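Local coordinates for protein cAMP factor (Mobiluncus curtisii, PDB 6JLC) that probably acts as a secreted pore-forming toxin of a vaginosis-associated bacterium, taking part in the co-haemolytic CAMP reaction on red-cell membranes, at residues E5-P8 with S9-Q12; I78-I81 with G82-D86; V85-S88 with A89-R93; G118-V121 with Y122-N125; T215-A218 with T219-A223. All blocks are in the same frame, centred on the assembly; numbering follows the deposited sequence.

How the contacts relate
All five contacts are local, within a turn of helix or where a loop enters one, in a chain that has helices but no strands. Contacts 2 and 3 follow one another on helix 68-91, share Val-85 and Asp-86, and have centres 10 Å apart; contact 2 is buried among four other helices, while contact 3 is partly buried and runs out at the helix end. Contacts 1 and 4 are matching capping boxes at the starts of helices 8-31 and 121-139, their centres 21 Å apart, with an acid in one and an amide in the other. Contact 5, on the surface of helix 203-222, lies across the chain's centre from both and pairs two tyrosines.

Contact 1: E5-P8 with S9-Q12; sequences ELTP and SEAQ
Thr-7 and Glu-10 close a capping box at the start of helix 8-31, each side chain taking up a backbone N-H of the other residue. Thr-7 is the N-cap. Its hydroxyl stands between its own N and carbonyl carbon (chi1 67°), which brings OG1 within 3.1 Å of Glu-10 N in a nearly straight bond. In return, Thr-7 N donates to Glu-10 OE1 at 3.0 Å, reaching the carboxylate from above its plane. Threonine suits the cap because its short side chain carries an acceptor close to the backbone; glutamate has the length to reach back to Thr-7 N, and its negative charge would be expected to sit well with the positive end of the helix dipole.

Backbone bonds start the helix proper: Ala-11 N to Thr-7 O and Gln-12 N to Pro-8 O. Proline fits the first turn, where its missing N-H costs no helical bond.

The apolar contacts are slighter. Leu-6 and Ala-11 both lean on Leu-55 of helix 41-59, so the residue before the cap joins the helix in covering that neighbour. Between themselves they meet at 4.4 Å, Leu-6 CD2 against Ala-11 CB, while Leu-6 CD1 lies 3.7 Å from Glu-10 CB.

Contact 2: I78-I81 with G82-D86; sequences IVEI and GLTVD
A buried turn in the middle of helix 68-91 brings Glu-80 and Thr-84 together one turn apart. Thr-84 OG1 donates to Glu-80 O at 2.7 Å, and Thr-84 N donates to the same oxygen at 2.9 Å. One donor lies above the carbonyl plane and the other below it, so one acceptor is gripped twice. The threonine hydroxyl lies beside its own backbone N (chi1 -57°), the setting that turns it back toward the preceding turn. This is how a buried threonine can satisfy its hydroxyl proton inside a helix without a partner from another element.

A water completes the polar group, donating to Glu-80 OE2 at 2.8 Å and to Thr-84 OG1 at 2.9 Å. The glutamate chain is bent at chi2 (70°), and its OE2 also makes a salt bridge with Arg-132 of helix 121-139, which would balance a negative charge in this buried place.

Helix 68-91 runs through the middle of a helical bundle, and much of what it turns to its neighbours here is apolar. Ile-78 and Ile-81 pack on helices 41-59 and 97-114, while Val-85 reaches Leu-25 and Ile-28 of helix 8-31. Beta-branched Ile-81 and Val-85 bring their CG2 methyls to 4.4 Å along this side. On a more open side, Val-79 and Leu-83 run alongside each other, with Val-79 CG1 4.1 Å from Leu-83 CD1.

Contact 3: V85-S88 with A89-R93; sequences VDKS and ANNLR
Asp-86 and Asn-90 meet one turn apart, their polar ends turned to each other. Asn-90 ND2 donates to Asp-86 OD1 at 3.0 Å, but the N-H...O angle is only 124° and the bond is weak; the amide and carboxylate planes stand 65° apart. The asparagine CG lies beside its own backbone N (chi1 -67°), which carries the amide back over the preceding turn.

The backbone bonds record the end of helix 68-91. Ala-89 N to Val-85 O is a regular helical bond, nearly straight at 2.9 Å. Further on, Asn-91 N donates to Lys-87 O at 2.8 Å in a bent bond, and weakly to Ser-88 O as well. Leu-92 leaves helical backbone angles, yet its N still bonds Ser-88 O at 2.9 Å. Asparagine suits this fraying last turn because its short amide, held near the backbone, can make bonds of its own: Asn-91 ND2 bonds Tyr-135 OH of helix 121-139, whose ring also receives Lys-87 in a cation-pi contact.

The inward side is largely apolar. Ser-88 and Leu-92 approach each other, Ser-88 OG lying 3.8 Å from Leu-92 CD1, and both side chains touch Leu-103 of helix 97-114. Small residues suit this side: Ser-88 and Ala-89 are small enough for Trp-37 to pack on both. The cost is polar, for Ser-88 OG is buried with no hydrogen-bond partner in the model. Leucine at 92 continues the inward-facing surface past the last turn, its side chain reaching His-100 and Val-138.

Contact 4: G118-V121 with Y122-N125; sequences GATV and YQLN
This is a helix-capping contact, a capping box where the loop after helix 97-114 turns into helix 121-139. Thr-120 is the N-cap, and its OG1 accepts from Gln-123 N at 3.1 Å; threonine suits the place because its short hydroxyl side chain puts an acceptor next to the N-H groups of the first turn. The reciprocal bond runs from Thr-120 N to Gln-123 OE1, at 3.0 Å and 153°, with the donor tilted well out of the amide plane. Gln-123 manages this because its CG stands beside its own N (chi1 -68°) and the chain extends from there, passing 3.2 Å from Thr-120 OG1 at CG. A glutamine can fill this place because only its carbonyl oxygen is needed to accept the bond.

Thr-120 O and Val-121 O then receive the N-H groups of Leu-124 and Asn-125, beginning the regular helix. Val-121 and Asn-125 project together, with Val-121 CG1 3.4 Å from Asn-125 ND2. On the inner side, small Ala-119 lets the loop come close, its CB 3.9 Å from Leu-124 CD2.

Those two residues turn toward helix 68-91, where both meet Arg-74 and Leu-124 also covers Leu-70 and Leu-77, while Gln-123 and Leu-124 touch Arg-113 of helix 97-114.

Contact 5: T215-A218 with T219-A223; sequences TAYA and TAYSA
Tyr-217 lays one face of its ring over Tyr-221 CB, one turn further along helix 203-222, near the C-terminal end of this helical protein. Both side chains take the same first torsion, CG anti to N (chi1 178° and -171°), which one turn apart sends them the same way. Their rings are oblique, with planes at 48° and centroids 5.9 Å apart. Tyr-217 OH comes to the edge of the second ring, near its plane, 3.2 Å from Tyr-221 CD2. Both tyrosines also touch Glu-172 of helix 152-173, so the pair covers part of that neighbour.

On another side the helix is polar. Thr-219 OG1 and Thr-219 N both donate to Thr-215 O, each at 3.0 Å, one from above its carbonyl plane and one from below. Ser-222 N bonds Ala-218 O at 3.0 Å in the last turn. The alanines suit the inner side: Ala-216 and Ala-220 are small enough to lie close against helix 179-197.

Tyrosine fits this outer face of the helix because its ring can pack on apolar atoms while its hydroxyl can generally remain in a polar setting, and threonine because it can bond back to its own helix; the contact thus joins aromatic packing with polar groups met within the helix.

Contact 1: E5-P8 with S9-Q12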
loop_
_atom_site.group_PDB
_atom_site.type_symbol
_atom_site.label_atom_id
_atom_site.label_comp_id
_atom_site.label_asym_id
_atom_site.label_seq_id
_atom_site.Cartn_x
_atom_site.Cartn_y
_atom_site.Cartn_z
ATOM N N GLU A 5 32.926 3.085 11.996
ATOM C CA GLU A 5 32.267 4.370 11.925
ATOM C C GLU A 5 30.757 4.281 12.083
ATOM O O GLU A 5 30.133 5.288 12.361
ATOM C CB GLU A 5 32.657 5.130 10.670
ATOM C CG GLU A 5 31.998 6.480 10.559
ATOM C CD GLU A 5 32.970 7.607 10.781
ATOM O OE1 GLU A 5 33.026 8.180 11.897
ATOM O OE2 GLU A 5 33.685 7.922 9.820
ATOM N N LEU A 6 30.179 3.094 11.915
ATOM C CA LEU A 6 28.745 2.938 12.132
ATOM C C LEU A 6 28.637 2.475 13.556
ATOM O O LEU A 6 29.062 1.409 13.878
ATOM C CB LEU A 6 28.112 1.908 11.229
ATOM C CG LEU A 6 26.598 1.783 11.277
ATOM C CD1 LEU A 6 25.894 3.068 10.945
ATOM C CD2 LEU A 6 26.070 0.678 10.409
ATOM N N THR A 7 28.082 3.306 14.411
ATOM C CA THR A 7 27.964 2.961 15.812
ATOM C C THR A 7 26.771 2.071 16.119
ATOM O O THR A 7 25.850 2.022 15.363
ATOM C CB THR A 7 27.811 4.215 16.668
ATOM O OG1 THR A 7 26.571 4.825 16.385
ATOM C CG2 THR A 7 28.872 5.173 16.376
ATOM N N PRO A 8 26.812 1.376 17.246
ATOM C CA PRO A 8 25.644 0.552 17.599
ATOM C C PRO A 8 24.347 1.338 17.614
ATOM O O PRO A 8 23.306 0.845 17.157
ATOM C CB PRO A 8 26.009 0.020 18.996
ATOM C CG PRO A 8 27.486 -0.023 18.991
ATOM C CD PRO A 8 27.935 1.166 18.179
ATOM N N SER A 9 24.379 2.565 18.133
ATOM C CA SER A 9 23.162 3.362 18.190
ATOM C C SER A 9 22.657 3.686 16.791
ATOM O O SER A 9 21.464 3.538 16.494
ATOM C CB SER A 9 23.412 4.643 18.987
ATOM O OG SER A 9 22.217 5.391 19.089
ATOM N N GLU A 10 23.556 4.142 15.921
ATOM C CA GLU A 10 23.187 4.400 14.530
ATOM C C GLU A 10 22.640 3.145 13.860
ATOM O O GLU A 10 21.657 3.216 13.110
ATOM C CB GLU A 10 24.398 4.936 13.764
ATOM C CG GLU A 10 24.903 6.294 14.267
ATOM C CD GLU A 10 26.248 6.699 13.662
ATOM O OE1 GLU A 10 26.972 5.826 13.121
ATOM O OE2 GLU A 10 26.579 7.905 13.731
ATOM N N ALA A 11 23.256 1.983 14.124
ATOM C CA ALA A 11 22.756 0.728 13.560
ATOM C C ALA A 11 21.353 0.415 14.062
ATOM O O ALA A 11 20.506 -0.050 13.291
ATOM C CB ALA A 11 23.703 -0.426 13.895
ATOM N N GLN A 12 21.078 0.663 15.354
ATOM C CA GLN A 12 19.735 0.395 15.860
ATOM C C GLN A 12 18.709 1.339 15.244
ATOM O O GLN A 12 17.580 0.925 14.959
ATOM C CB GLN A 12 19.686 0.499 17.385
ATOM C CG GLN A 12 18.320 0.126 17.941
ATOM C CD GLN A 12 17.965 -1.322 17.662
ATOM O OE1 GLN A 12 18.763 -2.222 17.916
ATOM N NE2 GLN A 12 16.773 -1.553 17.124
#

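Contact 2: I78-I81 with G82-D86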
loop_
_atom_site.group_PDB
_atom_site.type_symbol
_atom_site.label_atom_id
_atom_site.label_comp_id
_atom_site.label_asym_id
_atom_site.label_seq_id
_atom_site.Cartn_x
_atom_site.Cartn_y
_atom_site.Cartn_z
ATOM N N ILE A 78 15.405 1.279 1.201
ATOM C CA ILE A 78 14.206 0.629 1.726
ATOM C C ILE A 78 13.257 1.661 2.319
ATOM O O ILE A 78 12.043 1.614 2.081
ATOM C CB ILE A 78 14.583 -0.467 2.740
ATOM C CG1 ILE A 78 15.261 -1.616 1.982
ATOM C CG2 ILE A 78 13.337 -0.987 3.448
ATOM C CD1 ILE A 78 15.539 -2.846 2.796
ATOM N N VAL A 79 13.791 2.637 3.065
ATOM C CA VAL A 79 12.937 3.678 3.632
ATOM C C VAL A 79 12.241 4.449 2.522
ATOM O O VAL A 79 11.045 4.748 2.601
ATOM C CB VAL A 79 13.764 4.603 4.546
ATOM C CG1 VAL A 79 12.997 5.880 4.878
ATOM C CG2 VAL A 79 14.178 3.840 5.806
ATOM N N GLU A 80 12.980 4.753 1.451
ATOM C CA GLU A 80 12.419 5.511 0.340
ATOM C C GLU A 80 11.334 4.727 -0.376
ATOM O O GLU A 80 10.341 5.310 -0.829
ATOM C CB GLU A 80 13.521 5.882 -0.653
ATOM C CG GLU A 80 13.104 7.003 -1.608
ATOM C CD GLU A 80 12.986 8.332 -0.879
ATOM O OE1 GLU A 80 13.720 8.515 0.115
ATOM O OE2 GLU A 80 12.180 9.190 -1.301
ATOM N N ILE A 81 11.534 3.418 -0.542
ATOM C CA ILE A 81 10.494 2.596 -1.149
ATOM C C ILE A 81 9.225 2.674 -0.312
ATOM O O ILE A 81 8.117 2.857 -0.837
ATOM C CB ILE A 81 10.976 1.144 -1.302
ATOM C CG1 ILE A 81 12.113 1.054 -2.339
ATOM C CG2 ILE A 81 9.816 0.248 -1.716
ATOM C CD1 ILE A 81 12.839 -0.258 -2.282
ATOM N N GLY A 82 9.364 2.551 1.009
ATOM C CA GLY A 82 8.208 2.709 1.883
ATOM C C GLY A 82 7.523 4.057 1.714
ATOM O O GLY A 82 6.300 4.131 1.560
ATOM N N LEU A 83 8.311 5.138 1.740
ATOM C CA LEU A 83 7.724 6.469 1.596
ATOM C C LEU A 83 7.004 6.614 0.266
ATOM O O LEU A 83 5.934 7.235 0.193
ATOM C CB LEU A 83 8.799 7.550 1.711
ATOM C CG LEU A 83 9.549 7.693 3.023
ATOM C CD1 LEU A 83 10.717 8.674 2.847
ATOM C CD2 LEU A 83 8.585 8.154 4.123
ATOM N N THR A 84 7.595 6.074 -0.804
ATOM C CA THR A 84 7.042 6.271 -2.139
ATOM C C THR A 84 5.700 5.560 -2.286
ATOM O O THR A 84 4.735 6.121 -2.827
ATOM C CB THR A 84 8.045 5.772 -3.194
ATOM O OG1 THR A 84 9.295 6.469 -3.035
ATOM C CG2 THR A 84 7.512 6.038 -4.595
ATOM N N VAL A 85 5.642 4.301 -1.851
ATOM C CA VAL A 85 4.417 3.524 -1.968
ATOM C C VAL A 85 3.329 4.129 -1.087
ATOM O O VAL A 85 2.157 4.176 -1.472
ATOM C CB VAL A 85 4.700 2.052 -1.612
ATOM C CG1 VAL A 85 3.408 1.251 -1.501
ATOM C CG2 VAL A 85 5.629 1.409 -2.663
ATOM N N ASP A 86 3.707 4.628 0.091
ATOM C CA ASP A 86 2.739 5.260 0.988
ATOM C C ASP A 86 2.140 6.507 0.343
ATOM O O ASP A 86 0.917 6.691 0.330
ATOM C CB ASP A 86 3.427 5.597 2.316
ATOM C CG ASP A 86 2.445 5.745 3.486
ATOM O OD1 ASP A 86 1.304 5.266 3.405
ATOM O OD2 ASP A 86 2.843 6.337 4.502
HETATM O O HOH W 1 10.231 9.154 -3.380
#

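Contact 3: V85-S88 with A89-R93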
loop_
_atom_site.group_PDB
_atom_site.type_symbol
_atom_site.label_atom_id
_atom_site.label_comp_id
_atom_site.label_asym_id
_atom_site.label_seq_id
_atom_site.Cartn_x
_atom_site.Cartn_y
_atom_site.Cartn_z
ATOM N N VAL A 85 5.642 4.301 -1.851
ATOM C CA VAL A 85 4.417 3.524 -1.968
ATOM C C VAL A 85 3.329 4.129 -1.087
ATOM O O VAL A 85 2.157 4.176 -1.472
ATOM C CB VAL A 85 4.700 2.052 -1.612
ATOM C CG1 VAL A 85 3.408 1.251 -1.501
ATOM C CG2 VAL A 85 5.629 1.409 -2.663
ATOM N N ASP A 86 3.707 4.628 0.091
ATOM C CA ASP A 86 2.739 5.260 0.988
ATOM C C ASP A 86 2.140 6.507 0.343
ATOM O O ASP A 86 0.917 6.691 0.330
ATOM C CB ASP A 86 3.427 5.597 2.316
ATOM C CG ASP A 86 2.445 5.745 3.486
ATOM O OD1 ASP A 86 1.304 5.266 3.405
ATOM O OD2 ASP A 86 2.843 6.337 4.502
ATOM N N LYS A 87 2.991 7.380 -0.202
ATOM C CA LYS A 87 2.478 8.583 -0.855
ATOM C C LYS A 87 1.623 8.222 -2.057
ATOM O O LYS A 87 0.577 8.838 -2.299
ATOM C CB LYS A 87 3.627 9.491 -1.293
ATOM C CG LYS A 87 4.355 10.141 -0.148
ATOM C CD LYS A 87 5.041 11.401 -0.608
ATOM C CE LYS A 87 6.165 11.077 -1.552
ATOM N NZ LYS A 87 6.954 12.298 -1.851
ATOM N N SER A 88 2.072 7.242 -2.841
ATOM C CA SER A 88 1.320 6.839 -4.023
ATOM C C SER A 88 -0.068 6.337 -3.643
ATOM O O SER A 88 -1.077 6.762 -4.223
ATOM C CB SER A 88 2.079 5.761 -4.772
ATOM O OG SER A 88 1.255 5.221 -5.782
ATOM N N ALA A 89 -0.127 5.430 -2.662
ATOM C CA ALA A 89 -1.401 4.854 -2.236
ATOM C C ALA A 89 -2.354 5.932 -1.742
ATOM O O ALA A 89 -3.563 5.871 -1.991
ATOM C CB ALA A 89 -1.162 3.814 -1.138
ATOM N N ASN A 90 -1.826 6.937 -1.051
ATOM C CA ASN A 90 -2.663 7.950 -0.433
ATOM C C ASN A 90 -3.023 9.089 -1.373
ATOM O O ASN A 90 -4.093 9.684 -1.213
ATOM C CB ASN A 90 -1.968 8.500 0.811
ATOM C CG ASN A 90 -1.854 7.457 1.907
ATOM O OD1 ASN A 90 -2.800 6.713 2.159
ATOM N ND2 ASN A 90 -0.693 7.380 2.543
ATOM N N ASN A 91 -2.167 9.406 -2.352
ATOM C CA ASN A 91 -2.356 10.593 -3.171
ATOM C C ASN A 91 -2.695 10.331 -4.634
ATOM O O ASN A 91 -3.258 11.222 -5.278
ATOM C CB ASN A 91 -1.101 11.476 -3.104
ATOM C CG ASN A 91 -0.759 11.862 -1.686
ATOM O OD1 ASN A 91 -1.648 12.096 -0.875
ATOM N ND2 ASN A 91 0.525 11.900 -1.368
ATOM N N LEU A 92 -2.369 9.157 -5.185
ATOM C CA LEU A 92 -2.491 8.933 -6.624
ATOM C C LEU A 92 -3.648 7.999 -6.983
ATOM O O LEU A 92 -3.681 7.458 -8.096
ATOM C CB LEU A 92 -1.175 8.388 -7.196
ATOM C CG LEU A 92 0.063 9.238 -6.902
ATOM C CD1 LEU A 92 1.309 8.571 -7.492
ATOM C CD2 LEU A 92 -0.104 10.628 -7.455
ATOM N N ARG A 93 -4.621 7.834 -6.077
ATOM C CA ARG A 93 -5.623 6.780 -6.248
ATOM C C ARG A 93 -6.423 6.941 -7.534
ATOM O O ARG A 93 -6.799 5.940 -8.161
ATOM C CB ARG A 93 -6.582 6.752 -5.057
ATOM C CG ARG A 93 -7.484 5.513 -5.102
ATOM C CD ARG A 93 -8.448 5.448 -3.931
ATOM N NE ARG A 93 -7.777 5.199 -2.658
ATOM C CZ ARG A 93 -7.331 4.016 -2.246
ATOM N NH1 ARG A 93 -7.458 2.932 -3.007
ATOM N NH2 ARG A 93 -6.746 3.921 -1.063
#

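Contact 4: G118-V121 with Y122-N125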
loop_
_atom_site.group_PDB
_atom_site.type_symbol
_atom_site.label_atom_id
_atom_site.label_comp_id
_atom_site.label_asym_id
_atom_site.label_seq_id
_atom_site.Cartn_x
_atom_site.Cartn_y
_atom_site.Cartn_z
ATOM N N GLY A 118 25.395 -7.366 -6.154
ATOM C CA GLY A 118 26.366 -6.494 -6.795
ATOM C C GLY A 118 26.077 -5.003 -6.703
ATOM O O GLY A 118 26.810 -4.207 -7.297
ATOM N N ALA A 119 25.024 -4.597 -5.993
ATOM C CA ALA A 119 24.641 -3.187 -5.945
ATOM C C ALA A 119 25.763 -2.328 -5.372
ATOM O O ALA A 119 26.438 -2.720 -4.412
ATOM C CB ALA A 119 23.373 -3.011 -5.090
ATOM N N THR A 120 25.956 -1.148 -5.962
ATOM C CA THR A 120 26.907 -0.158 -5.474
ATOM C C THR A 120 26.180 0.979 -4.765
ATOM O O THR A 120 24.967 1.157 -4.909
ATOM C CB THR A 120 27.742 0.422 -6.613
ATOM O OG1 THR A 120 26.900 1.193 -7.484
ATOM C CG2 THR A 120 28.440 -0.684 -7.401
ATOM N N VAL A 121 26.952 1.757 -3.992
ATOM C CA VAL A 121 26.408 2.965 -3.373
ATOM C C VAL A 121 25.808 3.886 -4.425
ATOM O O VAL A 121 24.716 4.433 -4.238
ATOM C CB VAL A 121 27.495 3.684 -2.551
ATOM C CG1 VAL A 121 26.998 5.045 -2.088
ATOM C CG2 VAL A 121 27.871 2.831 -1.347
ATOM N N TYR A 122 26.520 4.091 -5.539
ATOM C CA TYR A 122 26.004 4.962 -6.593
ATOM C C TYR A 122 24.655 4.467 -7.103
ATOM O O TYR A 122 23.726 5.263 -7.293
ATOM C CB TYR A 122 27.010 5.050 -7.751
ATOM C CG TYR A 122 28.311 5.745 -7.413
ATOM C CD1 TYR A 122 28.396 6.622 -6.342
ATOM C CD2 TYR A 122 29.457 5.540 -8.183
ATOM C CE1 TYR A 122 29.578 7.269 -6.034
ATOM C CE2 TYR A 122 30.646 6.184 -7.882
ATOM C CZ TYR A 122 30.696 7.051 -6.806
ATOM O OH TYR A 122 31.867 7.701 -6.488
ATOM N N GLN A 123 24.531 3.156 -7.331
ATOM C CA GLN A 123 23.304 2.615 -7.901
ATOM C C GLN A 123 22.150 2.734 -6.922
ATOM O O GLN A 123 21.029 3.092 -7.304
ATOM C CB GLN A 123 23.504 1.154 -8.292
ATOM C CG GLN A 123 24.453 0.973 -9.457
ATOM C CD GLN A 123 24.819 -0.477 -9.673
ATOM O OE1 GLN A 123 24.811 -1.286 -8.737
ATOM N NE2 GLN A 123 25.160 -0.815 -10.921
ATOM N N LEU A 124 22.408 2.418 -5.651
ATOM C CA LEU A 124 21.366 2.524 -4.641
ATOM C C LEU A 124 20.922 3.969 -4.466
ATOM O O LEU A 124 19.721 4.251 -4.336
ATOM C CB LEU A 124 21.873 1.940 -3.318
ATOM C CG LEU A 124 22.257 0.459 -3.372
ATOM C CD1 LEU A 124 23.102 0.095 -2.168
ATOM C CD2 LEU A 124 21.022 -0.443 -3.435
ATOM N N ASN A 125 21.878 4.904 -4.436
ATOM C CA ASN A 125 21.520 6.312 -4.337
ATOM C C ASN A 125 20.768 6.772 -5.582
ATOM O O ASN A 125 19.835 7.580 -5.491
ATOM C CB ASN A 125 22.777 7.169 -4.132
ATOM C CG ASN A 125 23.331 7.050 -2.725
ATOM O OD1 ASN A 125 22.620 6.653 -1.804
ATOM N ND2 ASN A 125 24.593 7.411 -2.551
#

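Contact 5: T215-A218 with T219-A223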
loop_
_atom_site.group_PDB
_atom_site.type_symbol
_atom_site.label_atom_id
_atom_site.label_comp_id
_atom_site.label_asym_id
_atom_site.label_seq_id
_atom_site.Cartn_x
_atom_site.Cartn_y
_atom_site.Cartn_z
ATOM N N THR A 215 -24.981 5.143 2.226
ATOM C CA THR A 215 -26.376 5.474 2.497
ATOM C C THR A 215 -27.124 4.287 3.080
ATOM O O THR A 215 -27.953 4.450 3.986
ATOM C CB THR A 215 -27.050 5.962 1.216
ATOM O OG1 THR A 215 -26.397 7.161 0.774
ATOM C CG2 THR A 215 -28.538 6.258 1.462
ATOM N N ALA A 216 -26.845 3.079 2.577
ATOM C CA ALA A 216 -27.495 1.887 3.117
ATOM C C ALA A 216 -27.087 1.636 4.563
ATOM O O ALA A 216 -27.923 1.253 5.390
ATOM C CB ALA A 216 -27.164 0.674 2.248
ATOM N N TYR A 217 -25.808 1.843 4.895
ATOM C CA TYR A 217 -25.411 1.631 6.282
ATOM C C TYR A 217 -26.064 2.652 7.199
ATOM O O TYR A 217 -26.529 2.304 8.293
ATOM C CB TYR A 217 -23.899 1.687 6.446
ATOM C CG TYR A 217 -23.524 1.503 7.900
ATOM C CD1 TYR A 217 -23.575 0.244 8.492
ATOM C CD2 TYR A 217 -23.171 2.588 8.693
ATOM C CE1 TYR A 217 -23.266 0.067 9.828
ATOM C CE2 TYR A 217 -22.853 2.422 10.031
ATOM C CZ TYR A 217 -22.901 1.158 10.596
ATOM O OH TYR A 217 -22.585 0.983 11.928
ATOM N N ALA A 218 -26.099 3.919 6.772
ATOM C CA ALA A 218 -26.762 4.955 7.560
ATOM C C ALA A 218 -28.220 4.605 7.822
ATOM O O ALA A 218 -28.708 4.751 8.952
ATOM C CB ALA A 218 -26.650 6.303 6.847
ATOM N N THR A 219 -28.933 4.135 6.792
ATOM C CA THR A 219 -30.315 3.697 6.978
ATOM C C THR A 219 -30.411 2.590 8.027
ATOM O O THR A 219 -31.295 2.610 8.895
ATOM C CB THR A 219 -30.898 3.223 5.645
ATOM O OG1 THR A 219 -30.899 4.307 4.709
ATOM C CG2 THR A 219 -32.312 2.710 5.830
ATOM N N ALA A 220 -29.499 1.621 7.970
ATOM C CA ALA A 220 -29.549 0.515 8.920
ATOM C C ALA A 220 -29.183 0.974 10.329
ATOM O O ALA A 220 -29.781 0.511 11.312
ATOM C CB ALA A 220 -28.617 -0.609 8.458
ATOM N N TYR A 221 -28.195 1.869 10.449
ATOM C CA TYR A 221 -27.769 2.320 11.771
ATOM C C TYR A 221 -28.862 3.134 12.445
ATOM O O TYR A 221 -29.075 3.016 13.656
ATOM C CB TYR A 221 -26.478 3.133 11.668
ATOM C CG TYR A 221 -25.841 3.464 13.006
ATOM C CD1 TYR A 221 -26.269 4.556 13.756
ATOM C CD2 TYR A 221 -24.807 2.686 13.515
ATOM C CE1 TYR A 221 -25.689 4.860 14.976
ATOM C CE2 TYR A 221 -24.220 2.982 14.734
ATOM C CZ TYR A 221 -24.666 4.068 15.460
ATOM O OH TYR A 221 -24.083 4.362 16.672
ATOM N N SER A 222 -29.579 3.948 11.672
ATOM C CA SER A 222 -30.662 4.755 12.213
ATOM C C SER A 222 -31.920 3.946 12.498
ATOM O O SER A 222 -32.850 4.481 13.113
ATOM C CB SER A 222 -30.990 5.904 11.253
ATOM O OG SER A 222 -31.396 5.419 9.984
ATOM N N ALA A 223 -31.968 2.678 12.087
ATOM C CA ALA A 223 -33.138 1.845 12.341
ATOM C C ALA A 223 -33.339 1.630 13.844
ATOM O O ALA A 223 -32.392 1.724 14.628
ATOM C CB ALA A 223 -32.991 0.500 11.632
#